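Local coordinates for protein carbamate kinase (Aeropyrum pernix, PDB 2E9Y) that probably catalyses the reversible transfer of a phosphoryl group between carbamoyl phosphate and ADP, at residues 109-114 and 187-192; 39-44 and 300-305; 124-129 and 166-171; 171-176 and 221-226; 242-247 and 267-272. All blocks are in the same frame, centred on the assembly; numbering follows the deposited sequence.

Interaction 1 (109-114 and 187-192)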
# COMPACT_ATOMS: atom_id res chain seq x y z
N LEU A 109 15.33 -6.89 5.45
CA LEU A 109 14.04 -6.62 4.83
C LEU A 109 13.75 -5.14 5.02
O LEU A 109 14.02 -4.57 6.07
CB LEU A 109 12.94 -7.48 5.48
CG LEU A 109 12.99 -8.99 5.16
CD1 LEU A 109 11.89 -9.72 5.94
CD2 LEU A 109 12.80 -9.20 3.67
N VAL A 110 13.21 -4.52 3.98
CA VAL A 110 12.88 -3.10 4.00
C VAL A 110 11.37 -2.91 4.11
O VAL A 110 10.63 -3.22 3.18
CB VAL A 110 13.36 -2.41 2.71
CG1 VAL A 110 12.90 -0.96 2.68
CG2 VAL A 110 14.87 -2.50 2.62
N PRO A 111 10.90 -2.40 5.26
CA PRO A 111 9.45 -2.20 5.40
C PRO A 111 8.97 -0.95 4.67
O PRO A 111 9.74 -0.01 4.47
CB PRO A 111 9.28 -2.06 6.90
CG PRO A 111 10.54 -1.33 7.30
CD PRO A 111 11.61 -2.08 6.51
N VAL A 112 7.70 -0.97 4.28
CA VAL A 112 7.06 0.18 3.62
C VAL A 112 5.94 0.55 4.59
O VAL A 112 5.02 -0.25 4.82
CB VAL A 112 6.47 -0.19 2.24
CG1 VAL A 112 5.67 0.98 1.68
CG2 VAL A 112 7.58 -0.56 1.28
N VAL A 113 6.01 1.74 5.17
CA VAL A 113 4.99 2.14 6.13
C VAL A 113 3.90 2.99 5.49
O VAL A 113 4.18 4.06 4.95
CB VAL A 113 5.60 2.93 7.30
CG1 VAL A 113 4.54 3.21 8.36
CG2 VAL A 113 6.77 2.16 7.91
N ILE A 114 2.66 2.50 5.54
CA ILE A 114 1.57 3.29 5.03
C ILE A 114 1.38 4.44 5.99
O ILE A 114 1.25 4.24 7.18
CB ILE A 114 0.29 2.43 4.99
CG1 ILE A 114 0.42 1.22 4.04
CG2 ILE A 114 -0.91 3.27 4.51
CD1 ILE A 114 0.90 1.61 2.64
N PRO A 187 17.69 -0.67 9.01
CA PRO A 187 18.49 0.50 8.61
C PRO A 187 17.91 1.25 7.42
O PRO A 187 18.35 2.35 7.09
CB PRO A 187 19.86 -0.12 8.31
CG PRO A 187 19.49 -1.46 7.75
CD PRO A 187 18.42 -1.92 8.72
N ALA A 188 16.93 0.64 6.76
CA ALA A 188 16.28 1.26 5.60
C ALA A 188 14.77 1.06 5.72
O ALA A 188 14.28 -0.07 5.71
CB ALA A 188 16.79 0.64 4.31
N VAL A 189 14.05 2.17 5.83
CA VAL A 189 12.60 2.15 5.95
C VAL A 189 12.01 3.12 4.93
O VAL A 189 12.48 4.25 4.81
CB VAL A 189 12.15 2.62 7.37
CG1 VAL A 189 10.63 2.73 7.44
CG2 VAL A 189 12.67 1.64 8.42
N VAL A 190 10.99 2.68 4.20
CA VAL A 190 10.34 3.54 3.21
C VAL A 190 9.03 4.03 3.84
O VAL A 190 8.24 3.23 4.33
CB VAL A 190 10.01 2.77 1.91
CG1 VAL A 190 9.24 3.68 0.94
CG2 VAL A 190 11.30 2.29 1.26
N ALA A 191 8.82 5.34 3.83
CA ALA A 191 7.60 5.88 4.42
C ALA A 191 7.22 7.24 3.86
O ALA A 191 7.95 7.83 3.07
CB ALA A 191 7.77 5.97 5.95
N LEU A 192 6.05 7.71 4.28
CA LEU A 192 5.53 9.00 3.88
C LEU A 192 5.53 9.17 2.36
O LEU A 192 5.83 10.25 1.84
CB LEU A 192 6.37 10.11 4.54
CG LEU A 192 5.66 11.41 4.96
CD1 LEU A 192 4.38 11.08 5.70
CD2 LEU A 192 6.59 12.23 5.84
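Val190 is held by strand 112-119 and the residues leading into it through both of its backbone polar atoms. Its N donates to Pro111 O at 3.0 Å, and its O accepts from Val113 N at 2.8 Å. Both bonds are nearly straight. Val112 CA also comes to 3.3 Å from Val190 O in a CA-H...O contact.

The packing is close on the side that carries Val112 and Val190, whose side chains lie side by side and point the same way. Val110 CG1 stands opposite the backbone N (chi1 175°), where it rests on Ala188 O and lies 3.9 Å from Val190 CG2. Val110 CG2 meets Ala188 CB. An alanine here would lack both methyls and would probably leave a gap beside Ala188 and Val190.

Val112 and Val190 form a parallel bridge in the large sheet of the amino acid kinase fold, an alpha/beta/alpha sandwich. Helix 78-103 touches Val112 and Ala188. Helix 176-185 lies against the other face, on Pro111, Val113, Val189 and Ala191.

That other face is less enclosed. The Pro111 ring crosses Val189 at about a right angle, with Pro111 CG 3.8 Å from Val189 CG2. Val113 CB reaches Ala191 CB at 4.0 Å. Pro111 and Val113 keep some exposure, and Leu178 of the second subunit packs on Pro111.

Pairing loosens at both ends. Pro111 has no N-H to offer Ala188 O, which bonds to Ser186 OG. At the far end Val113 O stays 4.2 Å from Leu192 N, and both atoms bond to Ser115 OG.

Interaction 2 (39-44 and 300-305)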
# COMPACT_ATOMS: atom_id res chain seq x y z
N ILE A 39 21.52 4.31 -2.54
CA ILE A 39 21.10 4.25 -1.15
C ILE A 39 21.89 3.18 -0.41
O ILE A 39 22.22 3.34 0.77
CB ILE A 39 19.59 3.93 -1.03
CG1 ILE A 39 18.78 5.14 -1.51
CG2 ILE A 39 19.24 3.58 0.41
CD1 ILE A 39 17.28 4.87 -1.60
N ALA A 40 22.21 2.09 -1.11
CA ALA A 40 22.98 1.01 -0.51
C ALA A 40 24.35 1.53 -0.10
O ALA A 40 24.91 1.10 0.91
CB ALA A 40 23.13 -0.14 -1.51
N ASP A 41 24.90 2.44 -0.90
CA ASP A 41 26.20 3.02 -0.59
C ASP A 41 26.09 3.78 0.73
O ASP A 41 26.93 3.62 1.62
CB ASP A 41 26.65 3.97 -1.71
CG ASP A 41 26.94 3.24 -3.01
OD1 ASP A 41 27.34 2.06 -2.96
OD2 ASP A 41 26.80 3.86 -4.09
N VAL A 42 25.04 4.58 0.85
CA VAL A 42 24.81 5.37 2.05
C VAL A 42 24.71 4.49 3.29
O VAL A 42 25.26 4.83 4.35
CB VAL A 42 23.53 6.21 1.91
CG1 VAL A 42 23.17 6.85 3.24
CG2 VAL A 42 23.73 7.28 0.85
N LEU A 43 24.01 3.37 3.18
CA LEU A 43 23.86 2.44 4.30
C LEU A 43 25.22 1.82 4.62
O LEU A 43 25.51 1.51 5.78
CB LEU A 43 22.86 1.33 3.95
CG LEU A 43 21.37 1.62 4.15
CD1 LEU A 43 20.97 2.90 3.44
CD2 LEU A 43 20.57 0.44 3.62
N ALA A 44 26.04 1.65 3.59
CA ALA A 44 27.37 1.08 3.77
C ALA A 44 28.21 2.03 4.64
O ALA A 44 29.02 1.58 5.44
CB ALA A 44 28.04 0.88 2.42
N GLU A 300 25.10 12.44 -6.33
CA GLU A 300 26.15 12.71 -5.35
C GLU A 300 25.74 12.40 -3.91
O GLU A 300 26.43 12.79 -2.96
CB GLU A 300 26.59 14.18 -5.43
CG GLU A 300 26.80 14.70 -6.85
CD GLU A 300 27.39 16.10 -6.89
OE1 GLU A 300 26.84 17.01 -6.24
OE2 GLU A 300 28.41 16.29 -7.59
N ALA A 301 24.62 11.70 -3.74
CA ALA A 301 24.10 11.36 -2.42
C ALA A 301 25.14 10.95 -1.38
O ALA A 301 25.13 11.44 -0.26
CB ALA A 301 23.04 10.27 -2.55
N ARG A 302 26.04 10.04 -1.76
CA ARG A 302 27.06 9.56 -0.83
C ARG A 302 27.83 10.72 -0.21
O ARG A 302 28.08 10.75 0.99
CB ARG A 302 28.02 8.60 -1.54
CG ARG A 302 28.82 7.73 -0.59
CD ARG A 302 29.49 6.58 -1.32
NE ARG A 302 29.88 5.52 -0.40
CZ ARG A 302 30.39 4.35 -0.78
NH1 ARG A 302 30.57 4.08 -2.07
NH2 ARG A 302 30.70 3.43 0.13
N GLN A 303 28.21 11.70 -1.04
CA GLN A 303 28.94 12.86 -0.55
C GLN A 303 28.00 13.81 0.17
O GLN A 303 28.37 14.41 1.19
CB GLN A 303 29.62 13.60 -1.71
CG GLN A 303 30.72 12.80 -2.39
CD GLN A 303 31.86 12.45 -1.45
OE1 GLN A 303 32.55 13.34 -0.94
NE2 GLN A 303 32.05 11.16 -1.21
N VAL A 304 26.78 13.96 -0.35
CA VAL A 304 25.79 14.85 0.26
C VAL A 304 25.56 14.54 1.74
O VAL A 304 25.47 15.42 2.58
CB VAL A 304 24.46 14.76 -0.50
CG1 VAL A 304 23.38 15.54 0.26
CG2 VAL A 304 24.59 15.36 -1.89
N LEU A 305 25.42 13.22 2.03
CA LEU A 305 25.20 12.72 3.39
C LEU A 305 26.36 13.10 4.33
O LEU A 305 26.19 13.34 5.52
CB LEU A 305 25.04 11.20 3.33
CG LEU A 305 23.58 10.77 3.16
CD1 LEU A 305 22.77 10.94 4.45
CD2 LEU A 305 22.85 11.58 2.09
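The guanidinium of Arg302 and the carboxylate of Asp41 lie stacked, their planes only 4° apart. Asp41 CB sits over one face of the guanidinium, toward its rim, and is 3.8 Å from Arg302 NE. Ala44 CB approaches the same group obliquely, 4.3 Å from Arg302 NH2. Arg302 NE forms a salt bridge with Asp45 OD2, just beyond helix 25-44.

The stacking decides what kind of charge contact Asp41 can make. Asp41 OD1 is 3.9 Å from Arg302 NH1, a long salt bridge. The oxygen lies well out of the guanidinium plane, and no N-H points at it. Attraction here is between charges alone and is probably modest. The stronger partner of Asp41 OD1 is Arg104. Asp41 thus has two arginines near it, which would be expected to favour its charged form.

Arg302 reaches across because its chain is extended from CG to NE, with CG set opposite the backbone N (chi1 -161°). The side chain runs along the solvent side of the contact, past Asp41 and Ala44.

Deeper in, the contact becomes apolar. Val42 and Leu305 cross at about a right angle, and Val42 CG1 touches Leu305 CG at 3.9 Å. Val42 CG2 also lies near the backbone of Arg302, 4.4 Å from its CA.

The axes of the two short helix segments approach to 9.3 Å and run 37° apart, in the same general direction. Both helices pack against the large mixed sheet of the amino acid kinase fold. Ile39 and Leu43 rest on strand 48-52 and on helix 78-103, while Ala301, Val304 and Leu305 pack on strand 231-236.

Interaction 3 (124-129 and 166-171)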
# COMPACT_ATOMS: atom_id res chain seq x y z
N PRO A 124 -5.40 27.78 4.39
CA PRO A 124 -5.83 28.60 3.25
C PRO A 124 -6.01 27.80 1.95
O PRO A 124 -6.81 28.16 1.09
CB PRO A 124 -4.72 29.63 3.13
CG PRO A 124 -4.30 29.83 4.55
CD PRO A 124 -4.26 28.41 5.08
N SER A 125 -5.25 26.72 1.82
CA SER A 125 -5.31 25.91 0.61
C SER A 125 -6.67 25.25 0.37
O SER A 125 -7.03 25.00 -0.78
CB SER A 125 -4.21 24.84 0.66
OG SER A 125 -3.91 24.38 -0.65
N PHE A 126 -7.42 24.98 1.43
CA PHE A 126 -8.72 24.31 1.26
C PHE A 126 -9.73 25.22 0.54
O PHE A 126 -10.67 24.76 -0.08
CB PHE A 126 -9.29 23.91 2.63
CG PHE A 126 -8.65 22.65 3.14
CD1 PHE A 126 -9.03 21.41 2.63
CD2 PHE A 126 -7.71 22.72 4.15
CE1 PHE A 126 -8.44 20.25 3.12
CE2 PHE A 126 -7.12 21.55 4.64
CZ PHE A 126 -7.48 20.32 4.12
N ASN A 127 -9.54 26.55 0.69
CA ASN A 127 -10.45 27.48 0.03
C ASN A 127 -9.86 27.96 -1.31
O ASN A 127 -10.54 28.53 -2.16
CB ASN A 127 -10.71 28.68 0.96
CG ASN A 127 -11.93 29.45 0.52
OD1 ASN A 127 -13.07 29.17 0.92
ND2 ASN A 127 -11.68 30.51 -0.27
N ASN A 128 -8.53 27.73 -1.47
CA ASN A 128 -7.85 28.14 -2.71
C ASN A 128 -7.01 26.98 -3.29
O ASN A 128 -5.80 27.09 -3.43
CB ASN A 128 -6.94 29.33 -2.38
CG ASN A 128 -6.18 29.80 -3.61
OD1 ASN A 128 -6.72 29.89 -4.71
ND2 ASN A 128 -4.90 30.15 -3.39
N PRO A 129 -7.65 25.86 -3.64
CA PRO A 129 -6.90 24.74 -4.21
C PRO A 129 -6.21 25.13 -5.51
O PRO A 129 -6.81 25.80 -6.36
CB PRO A 129 -7.97 23.66 -4.40
CG PRO A 129 -9.21 24.47 -4.66
CD PRO A 129 -9.10 25.58 -3.64
N PRO A 166 -6.51 20.94 -2.70
CA PRO A 166 -5.71 21.61 -1.68
C PRO A 166 -4.36 20.94 -1.41
O PRO A 166 -4.22 19.72 -1.51
CB PRO A 166 -6.59 21.54 -0.44
CG PRO A 166 -7.98 21.49 -0.99
CD PRO A 166 -7.82 20.54 -2.15
N SER A 167 -3.37 21.75 -1.07
CA SER A 167 -2.04 21.25 -0.72
C SER A 167 -1.70 21.94 0.60
O SER A 167 -0.85 22.82 0.65
CB SER A 167 -1.01 21.62 -1.78
OG SER A 167 0.27 21.13 -1.40
N PRO A 168 -2.39 21.55 1.68
CA PRO A 168 -2.20 22.10 3.02
C PRO A 168 -0.85 21.74 3.62
O PRO A 168 -0.22 20.76 3.23
CB PRO A 168 -3.35 21.49 3.81
CG PRO A 168 -3.53 20.17 3.16
CD PRO A 168 -3.41 20.49 1.69
N ARG A 169 -0.39 22.55 4.57
CA ARG A 169 0.88 22.29 5.22
C ARG A 169 0.76 21.16 6.24
O ARG A 169 -0.26 21.04 6.92
CB ARG A 169 1.42 23.56 5.88
CG ARG A 169 2.00 24.56 4.89
CD ARG A 169 2.93 25.55 5.57
NE ARG A 169 3.84 26.19 4.62
CZ ARG A 169 3.48 27.07 3.70
NH1 ARG A 169 2.20 27.44 3.59
NH2 ARG A 169 4.38 27.59 2.87
N PRO A 170 1.79 20.31 6.34
CA PRO A 170 1.76 19.20 7.29
C PRO A 170 1.85 19.69 8.73
O PRO A 170 2.64 20.59 9.04
CB PRO A 170 2.97 18.37 6.88
CG PRO A 170 3.93 19.40 6.39
CD PRO A 170 3.05 20.33 5.58
N VAL A 171 1.03 19.13 9.61
CA VAL A 171 1.02 19.52 11.02
C VAL A 171 1.72 18.48 11.88
O VAL A 171 2.50 18.82 12.77
CB VAL A 171 -0.41 19.74 11.53
CG1 VAL A 171 -0.40 20.09 13.01
CG2 VAL A 171 -1.07 20.85 10.72
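Ser125 and Ser167 are joined by the one hydrogen bond between 124-129 and 166-171. Ser167 N donates to Ser125 OG at 2.7 Å, with an angle of 167° at the hydrogen. The hydroxyl oxygen is placed opposite the Ser125 backbone N (chi1 -158°), and this turns it toward the chain beyond Pro166. The same oxygen lies 3.5 Å from Pro166 CA.

Three prolines and the Phe126 ring pack beside this bond. Pro166 is the central piece. Its CB lies over one face of the Phe126 ring, and its CG is 3.8 Å from Phe126 CD1. At its other end Pro129 CB comes to 3.5 Å from Pro166 N. Phe126 also touches a second proline, with Phe126 CE2 3.9 Å from Pro168 CB. Pro168 CB comes at the ring obliquely, and the side chains as a whole cross at about a right angle.

The chain between these segments forms a small antiparallel sheet and helix 139-149. This is consistent with the protruding subdomain known from carbamate kinases. Residues 124-129 lead into it and 166-171 lead out, so the contact ties the two connections together at its base.

Asp123 positions both sides from the next shell. Its OD1 takes the N-H of Ser125, and its OD2 takes the N-H of Arg169. The prolines are backed in turn: Pro166 and Pro168 rest on Ala212, and Pro168 and Phe126 on Val119 of strand 112-119. Further out, Arg169 forms a salt bridge with Glu280, and Pro170 reaches Leu218 and Leu222 on helix 216-226.

Interaction 4 (171-176 and 221-226)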
# COMPACT_ATOMS: atom_id res chain seq x y z
N VAL A 171 1.03 19.13 9.61
CA VAL A 171 1.02 19.52 11.02
C VAL A 171 1.72 18.48 11.88
O VAL A 171 2.50 18.82 12.77
CB VAL A 171 -0.41 19.74 11.53
CG1 VAL A 171 -0.40 20.09 13.01
CG2 VAL A 171 -1.07 20.85 10.72
N SER A 172 1.43 17.21 11.62
CA SER A 172 2.05 16.12 12.36
C SER A 172 1.97 14.85 11.54
O SER A 172 1.11 14.72 10.67
CB SER A 172 1.34 15.91 13.71
OG SER A 172 -0.02 15.58 13.55
N ILE A 173 2.89 13.93 11.79
CA ILE A 173 2.89 12.66 11.07
C ILE A 173 2.15 11.67 11.97
O ILE A 173 2.68 11.22 12.99
CB ILE A 173 4.32 12.15 10.80
CG1 ILE A 173 5.13 13.23 10.06
CG2 ILE A 173 4.27 10.87 9.98
CD1 ILE A 173 4.47 13.77 8.79
N VAL A 174 0.92 11.35 11.59
CA VAL A 174 0.08 10.45 12.37
C VAL A 174 0.75 9.12 12.70
O VAL A 174 0.65 8.62 13.83
CB VAL A 174 -1.24 10.18 11.63
CG1 VAL A 174 -2.10 9.20 12.42
CG2 VAL A 174 -1.99 11.49 11.42
N ASP A 175 1.45 8.57 11.72
CA ASP A 175 2.10 7.28 11.88
C ASP A 175 3.57 7.32 12.28
O ASP A 175 4.31 6.36 12.08
CB ASP A 175 1.90 6.49 10.59
CG ASP A 175 0.44 6.18 10.35
OD1 ASP A 175 -0.12 5.35 11.11
OD2 ASP A 175 -0.16 6.79 9.44
N ARG A 176 3.97 8.44 12.88
CA ARG A 176 5.34 8.62 13.33
C ARG A 176 5.86 7.43 14.15
O ARG A 176 6.97 6.94 13.90
CB ARG A 176 5.44 9.92 14.14
CG ARG A 176 6.82 10.24 14.69
CD ARG A 176 7.09 9.47 15.96
NE ARG A 176 8.37 9.82 16.55
CZ ARG A 176 8.93 9.18 17.57
NH1 ARG A 176 8.30 8.15 18.12
NH2 ARG A 176 10.11 9.57 18.03
N SER A 221 10.44 16.98 6.18
CA SER A 221 11.11 17.83 7.15
C SER A 221 10.44 17.64 8.51
O SER A 221 11.11 17.45 9.53
CB SER A 221 11.02 19.30 6.73
OG SER A 221 11.73 20.14 7.62
N LEU A 222 9.12 17.69 8.52
CA LEU A 222 8.37 17.50 9.75
C LEU A 222 8.66 16.13 10.35
O LEU A 222 8.81 16.00 11.56
CB LEU A 222 6.86 17.65 9.49
CG LEU A 222 5.94 17.41 10.68
CD1 LEU A 222 6.27 18.38 11.81
CD2 LEU A 222 4.49 17.59 10.23
N LEU A 223 8.74 15.10 9.50
CA LEU A 223 9.02 13.75 9.98
C LEU A 223 10.40 13.69 10.64
O LEU A 223 10.56 13.10 11.70
CB LEU A 223 9.00 12.74 8.83
CG LEU A 223 9.31 11.28 9.22
CD1 LEU A 223 8.30 10.79 10.25
CD2 LEU A 223 9.28 10.39 7.98
N ALA A 224 11.39 14.31 10.00
CA ALA A 224 12.75 14.33 10.53
C ALA A 224 12.76 14.96 11.92
O ALA A 224 13.42 14.47 12.84
CB ALA A 224 13.67 15.11 9.59
N THR A 225 12.01 16.05 12.07
CA THR A 225 11.92 16.74 13.34
C THR A 225 11.24 15.87 14.40
O THR A 225 11.70 15.80 15.54
CB THR A 225 11.14 18.07 13.19
OG1 THR A 225 11.91 18.98 12.39
CG2 THR A 225 10.87 18.70 14.55
N GLN A 226 10.15 15.21 14.03
CA GLN A 226 9.42 14.38 14.99
C GLN A 226 10.16 13.08 15.35
O GLN A 226 9.91 12.47 16.39
CB GLN A 226 8.03 14.08 14.42
CG GLN A 226 7.17 15.33 14.24
CD GLN A 226 5.71 14.96 14.10
OE1 GLN A 226 5.32 14.12 13.30
NE2 GLN A 226 4.88 15.71 14.85
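Gln226, the last residue of helix 216-226, binds segment 171-176 through both its side chain and its backbone. Gln226 OE1 accepts from Ile173 N at 2.9 Å, with the donor tilted 24° from the carbonyl plane. Gln226 O accepts from Arg176 NE at 3.1 Å. This donor stands above the carbonyl plane, 52° out of it. A second bond from Arg176 NH2 to the same oxygen, at 3.3 Å, is weak.

The torsions allow this double reach. The Gln226 chain is extended beyond CG and carries its amide to the strand. Arg176 bends at chi2 (-81°), which brings its guanidinium edge up to the helix end; the guanidinium and the Gln226 amide stand perpendicular. The positive group probably suits a carbonyl at a helix C-terminus. A leucine in place of Arg176 would probably leave Gln226 O without these two donors and the helix end less firmly tied.

Leucines fill the rest. Leu222 CD2 presses on the backbone, 3.3 Å from Val171 C and close to Ser172 N. Ile173 CG1 meets Leu223 CD1 at 4.0 Å, their side chains crossing at about a right angle. Ile173 CD1 slides past Leu222 CD2 at 4.1 Å.

The strand has a classic beta bulge, with Val171 and Ser172 both opposite Leu118 of strand 112-119. A type I turn, Ile173 to Arg176, then leads into helix 176-185, where Ile179 touches Ile173 and Leu223. Asp175 in the turn bridges to Arg116 and to Lys94 of the second subunit. Helix 216-226 also packs against helix 275-289, through Ser221, Leu222, Ala224 and Thr225.

Interaction 5 (242-247 and 267-272)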
# COMPACT_ATOMS: atom_id res chain seq x y z
N ALA A 242 20.66 27.26 -5.63
CA ALA A 242 21.39 28.29 -6.35
C ALA A 242 20.62 29.61 -6.38
O ALA A 242 19.39 29.62 -6.49
CB ALA A 242 21.68 27.83 -7.77
N VAL A 243 21.34 30.71 -6.27
CA VAL A 243 20.73 32.03 -6.35
C VAL A 243 20.91 32.43 -7.81
O VAL A 243 21.90 32.04 -8.43
CB VAL A 243 21.45 33.05 -5.43
CG1 VAL A 243 21.20 32.70 -3.97
CG2 VAL A 243 22.93 33.06 -5.72
N ASN A 244 19.96 33.18 -8.36
CA ASN A 244 20.04 33.57 -9.76
C ASN A 244 20.08 32.30 -10.61
O ASN A 244 20.72 32.26 -11.67
CB ASN A 244 21.30 34.41 -10.02
CG ASN A 244 21.12 35.86 -9.62
OD1 ASN A 244 20.65 36.16 -8.53
ND2 ASN A 244 21.49 36.77 -10.51
N TYR A 245 19.40 31.27 -10.12
CA TYR A 245 19.33 29.98 -10.80
C TYR A 245 18.86 30.13 -12.25
O TYR A 245 17.86 30.79 -12.52
CB TYR A 245 18.38 29.05 -10.04
CG TYR A 245 18.13 27.73 -10.72
CD1 TYR A 245 19.19 26.88 -11.05
CD2 TYR A 245 16.83 27.31 -11.01
CE1 TYR A 245 18.96 25.65 -11.66
CE2 TYR A 245 16.59 26.08 -11.63
CZ TYR A 245 17.66 25.26 -11.95
OH TYR A 245 17.43 24.04 -12.55
N GLY A 246 19.60 29.50 -13.16
CA GLY A 246 19.24 29.57 -14.57
C GLY A 246 19.27 30.98 -15.12
O GLY A 246 18.65 31.27 -16.15
N ARG A 247 20.00 31.86 -14.45
CA ARG A 247 20.12 33.25 -14.88
C ARG A 247 21.57 33.72 -14.83
O ARG A 247 22.46 32.96 -14.45
CB ARG A 247 19.24 34.16 -14.00
CG ARG A 247 17.76 33.80 -14.08
CD ARG A 247 16.83 34.88 -13.52
NE ARG A 247 16.89 35.02 -12.07
CZ ARG A 247 17.79 35.74 -11.41
NH1 ARG A 247 18.73 36.40 -12.07
NH2 ARG A 247 17.75 35.80 -10.09
N GLU A 267 11.75 36.51 -1.32
CA GLU A 267 11.85 37.37 -2.50
C GLU A 267 11.57 36.62 -3.81
O GLU A 267 11.79 37.16 -4.89
CB GLU A 267 13.23 38.02 -2.56
CG GLU A 267 13.52 38.95 -1.39
CD GLU A 267 12.67 40.21 -1.42
OE1 GLU A 267 12.80 41.00 -2.37
OE2 GLU A 267 11.86 40.40 -0.48
N GLY A 268 11.11 35.38 -3.70
CA GLY A 268 10.80 34.60 -4.88
C GLY A 268 11.99 34.07 -5.66
O GLY A 268 11.87 33.78 -6.86
N HIS A 269 13.13 33.93 -5.00
CA HIS A 269 14.33 33.41 -5.65
C HIS A 269 14.20 31.94 -6.01
O HIS A 269 14.86 31.45 -6.92
CB HIS A 269 15.54 33.60 -4.74
CG HIS A 269 16.37 34.80 -5.07
ND1 HIS A 269 17.37 34.78 -6.02
CD2 HIS A 269 16.34 36.07 -4.58
CE1 HIS A 269 17.91 35.98 -6.11
NE2 HIS A 269 17.31 36.78 -5.25
N PHE A 270 13.34 31.23 -5.28
CA PHE A 270 13.15 29.80 -5.49
C PHE A 270 11.74 29.46 -5.96
O PHE A 270 10.78 29.57 -5.20
CB PHE A 270 13.47 29.06 -4.19
CG PHE A 270 14.75 29.51 -3.55
CD1 PHE A 270 15.96 29.37 -4.22
CD2 PHE A 270 14.75 30.10 -2.30
CE1 PHE A 270 17.15 29.81 -3.65
CE2 PHE A 270 15.93 30.55 -1.71
CZ PHE A 270 17.14 30.40 -2.39
N PRO A 271 11.61 29.01 -7.22
CA PRO A 271 10.33 28.64 -7.83
C PRO A 271 9.43 27.82 -6.91
O PRO A 271 9.83 26.76 -6.42
CB PRO A 271 10.75 27.86 -9.07
CG PRO A 271 12.01 28.55 -9.47
CD PRO A 271 12.72 28.72 -8.14
N PRO A 272 8.21 28.31 -6.65
CA PRO A 272 7.25 27.62 -5.78
C PRO A 272 6.98 26.18 -6.24
O PRO A 272 6.54 25.35 -5.45
CB PRO A 272 6.01 28.49 -5.87
CG PRO A 272 6.57 29.86 -6.10
CD PRO A 272 7.65 29.59 -7.13
O HOH W 1 17.39 31.20 -7.50
O HOH W 2 16.55 33.59 -8.85
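His269 meets the loop of a beta hairpin formed by strands 242-243 and 251-252. That loop opens with a type II turn from Asn244 to Arg247, closed by a bond from Arg247 N to Asn244 O.

Asn244 has a left-handed backbone. Its side chain starts away from the 267-272 loop, but the amide ends beside the histidine. There Asn244 OD1 lies at the ring edge, 3.7 Å from His269 CE1. The two side chains point the same way, with amide and ring planes 28° apart.

His269 is less regular. Its chi1 of -99° lies well beyond the staggered value near -60°. Tyr264 also meets the His269 ring, edge-to-face.

Arg247 bends at chi3 (-71°), and the bend folds its guanidinium back over the turn. One face lies against Asn244 CA. Its edge points toward the histidine, with Arg247 NH2 4.0 Å from His269 CE1. Arg247 NH2 also makes a bond to Asn244 OD1, but a weak one.

The Phe270 ring reaches the hairpin by its edge: Phe270 CE1 is 3.6 Å from Ala242 O. One face of this ring is covered by His269 CB, and Tyr264 and Leu265 of helix 258-266 pack against it too.

Polar links between hairpin and loop run through water. One water accepts from Arg247 NH2 at 2.8 Å and gives a weak bond to His269 O. Another donates to Ala242 O at 2.7 Å and to His269 O at 2.6 Å.

How the interactions relate
Interaction 1 is the most buried, and its main strand contacts are backbone bonds and valine packing within the large sheet. Interaction 4 flanks the same sheet: Leu192 of the first touches Ile173 and Leu223 of the fourth, and both reach the second subunit. Interaction 3 shares Val171 with interaction 4, but its contacts lie in the chain leading into strand 170-173 and use prolines and a phenylalanine where interaction 4 uses leucines. Interaction 2 is partly exposed and mixes charge with apolar packing; its Leu43 touches Ala188 of interaction 1. Interaction 5 stands apart, about 33 Å from interaction 1 between centres, and relies on water where the others use direct contacts.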